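Local coordinates for RNA-binding protein 12 (PDB 2EK1) that probably binds RNA through an RNA recognition motif domain, at residues T16-Q21 and V62-R67. Numbering follows the deposited sequence.
Sequences TVIKVQ and VAFESR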
loop_
_atom_site.group_PDB
_atom_site.type_symbol
_atom_site.label_atom_id
_atom_site.label_comp_id
_atom_site.label_asym_id
_atom_site.label_seq_id
_atom_site.Cartn_x
_atom_site.Cartn_y
_atom_site.Cartn_z
ATOM N N THR A 16 8.994 1.067 9.996
ATOM C CA THR A 16 8.440 2.373 9.675
ATOM C C THR A 16 8.178 2.380 8.208
ATOM O O THR A 16 9.015 1.921 7.426
ATOM C CB THR A 16 9.410 3.431 10.128
ATOM O OG1 THR A 16 10.660 3.208 9.490
ATOM C CG2 THR A 16 9.654 3.240 11.632
ATOM N N VAL A 17 7.038 2.919 7.861
ATOM C CA VAL A 17 6.621 2.903 6.468
ATOM C C VAL A 17 6.800 4.247 5.824
ATOM O O VAL A 17 6.484 5.295 6.419
ATOM C CB VAL A 17 5.084 2.527 6.338
ATOM C CG1 VAL A 17 4.611 2.769 4.917
ATOM C CG2 VAL A 17 4.812 1.176 6.854
ATOM N N ILE A 18 7.324 4.255 4.621
ATOM C CA ILE A 18 7.436 5.537 3.932
ATOM C C ILE A 18 6.540 5.503 2.648
ATOM O O ILE A 18 6.103 4.482 2.213
ATOM C CB ILE A 18 8.885 5.789 3.420
ATOM C CG1 ILE A 18 9.206 4.733 2.335
ATOM C CG2 ILE A 18 9.931 5.735 4.633
ATOM C CD1 ILE A 18 10.393 5.111 1.416
ATOM N N LYS A 19 6.363 6.639 2.033
ATOM C CA LYS A 19 5.639 6.749 0.797
ATOM C C LYS A 19 6.582 7.075 -0.317
ATOM O O LYS A 19 7.575 7.833 -0.157
ATOM C CB LYS A 19 4.576 7.829 0.903
ATOM C CG LYS A 19 3.415 7.366 1.677
ATOM C CD LYS A 19 2.200 8.392 1.531
ATOM C CE LYS A 19 2.375 9.419 0.359
ATOM N NZ LYS A 19 1.576 10.679 0.783
ATOM N N VAL A 20 6.238 6.546 -1.490
ATOM C CA VAL A 20 6.995 6.715 -2.726
ATOM C C VAL A 20 5.980 7.214 -3.718
ATOM O O VAL A 20 4.868 6.663 -3.819
ATOM C CB VAL A 20 7.540 5.323 -3.137
ATOM C CG1 VAL A 20 8.437 5.395 -4.378
ATOM C CG2 VAL A 20 8.332 4.706 -1.918
ATOM N N GLN A 21 6.331 8.241 -4.478
ATOM C CA GLN A 21 5.391 8.842 -5.438
ATOM C C GLN A 21 6.172 9.187 -6.714
ATOM O O GLN A 21 7.408 9.321 -6.688
ATOM C CB GLN A 21 4.819 10.176 -4.880
ATOM C CG GLN A 21 3.801 10.066 -3.775
ATOM C CD GLN A 21 3.452 11.431 -3.215
ATOM O OE1 GLN A 21 4.240 12.020 -2.484
ATOM N NE2 GLN A 21 2.284 11.939 -3.576
ATOM N N VAL A 62 6.299 1.441 1.405
ATOM C CA VAL A 62 7.383 0.499 1.526
ATOM C C VAL A 62 7.888 0.633 3.003
ATOM O O VAL A 62 7.814 1.725 3.624
ATOM C CB VAL A 62 8.400 0.940 0.450
ATOM C CG1 VAL A 62 9.689 1.236 1.005
ATOM C CG2 VAL A 62 8.384 0.019 -0.749
ATOM N N ALA A 63 8.362 -0.464 3.575
ATOM C CA ALA A 63 8.775 -0.407 4.991
ATOM C C ALA A 63 10.209 -0.843 5.234
ATOM O O ALA A 63 10.758 -1.561 4.484
ATOM C CB ALA A 63 7.839 -1.218 5.858
ATOM N N PHE A 64 10.754 -0.380 6.352
ATOM C CA PHE A 64 12.112 -0.648 6.743
ATOM C C PHE A 64 12.012 -1.103 8.200
ATOM O O PHE A 64 11.054 -0.731 8.955
ATOM C CB PHE A 64 12.930 0.670 6.678
ATOM C CG PHE A 64 12.991 1.269 5.307
ATOM C CD1 PHE A 64 14.065 0.988 4.444
ATOM C CD2 PHE A 64 11.978 2.047 4.852
ATOM C CE1 PHE A 64 14.112 1.492 3.169
ATOM C CE2 PHE A 64 12.035 2.564 3.525
ATOM C CZ PHE A 64 13.100 2.284 2.700
ATOM N N GLU A 65 13.026 -1.858 8.569
ATOM C CA GLU A 65 13.140 -2.412 9.896
ATOM C C GLU A 65 13.192 -1.426 11.015
ATOM O O GLU A 65 12.692 -1.686 12.063
ATOM C CB GLU A 65 14.346 -3.366 10.000
ATOM C CG GLU A 65 14.264 -4.609 9.050
ATOM C CD GLU A 65 13.065 -5.518 9.295
ATOM O OE1 GLU A 65 13.041 -6.687 8.790
ATOM O OE2 GLU A 65 12.104 -5.085 9.992
ATOM N N SER A 66 13.784 -0.286 10.795
ATOM C CA SER A 66 13.860 0.712 11.859
ATOM C C SER A 66 13.466 2.118 11.352
ATOM O O SER A 66 13.435 2.373 10.115
ATOM C CB SER A 66 15.292 0.769 12.387
ATOM O OG SER A 66 16.159 1.158 11.339
ATOM N N ARG A 67 13.156 3.034 12.295
ATOM C CA ARG A 67 12.841 4.403 11.896
ATOM C C ARG A 67 14.093 5.047 11.306
ATOM O O ARG A 67 13.989 5.741 10.258
ATOM C CB ARG A 67 12.369 5.262 13.081
ATOM C CG ARG A 67 11.783 6.599 12.675
ATOM C CD ARG A 67 11.223 7.341 13.879
ATOM N NE ARG A 67 10.350 8.476 13.539
ATOM C CZ ARG A 67 9.075 8.362 13.122
ATOM N NH1 ARG A 67 8.529 7.152 12.990
ATOM N NH2 ARG A 67 8.326 9.453 12.870
#
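Thr-16 lays its methyl CG2 against the first turn of the helix that follows the neighbouring strand, 3.4 Å from Arg-67 CA, and CB of Arg-67 flanks the same methyl. Its hydroxyl works differently: with OG1 set between the backbone N and the carbonyl carbon (chi1 58°), it donates a hydrogen bond to Ser-66 O at 3.0 Å, coming from above the carbonyl plane. The backbone of Thr-16 also pairs with Phe-64 in both directions, so one residue ties the strand start to both the strand end and the helix N-terminus. With a valine here, Ser-66 O would probably lose this hydroxyl donor, and the turn into the helix would be less firmly tied to the strand. Further along, Ile-18 N gives Val-62 O a 2.8 Å bond that is nearly straight (165°), and the antiparallel ladder continues. On the face shared by Thr-16, Ile-18 and Phe-64, the isoleucine lies alongside Val-62, CG1 to CG1 at 3.8 Å, while its CD1 meets the ring edge of Phe-64 at CE2, 3.7 Å away. Ala-70 and Val-74 of helix 67-77 cover Ile-18, and Ala-73 meets Phe-64. On the other face Val-17 CG2 touches Ala-63 CB. This pairing of strands 16-21 and 59-64, the central pair of the sheet backed by helices, is characteristic of the beta-alpha-beta-beta-alpha-beta RNA recognition motif.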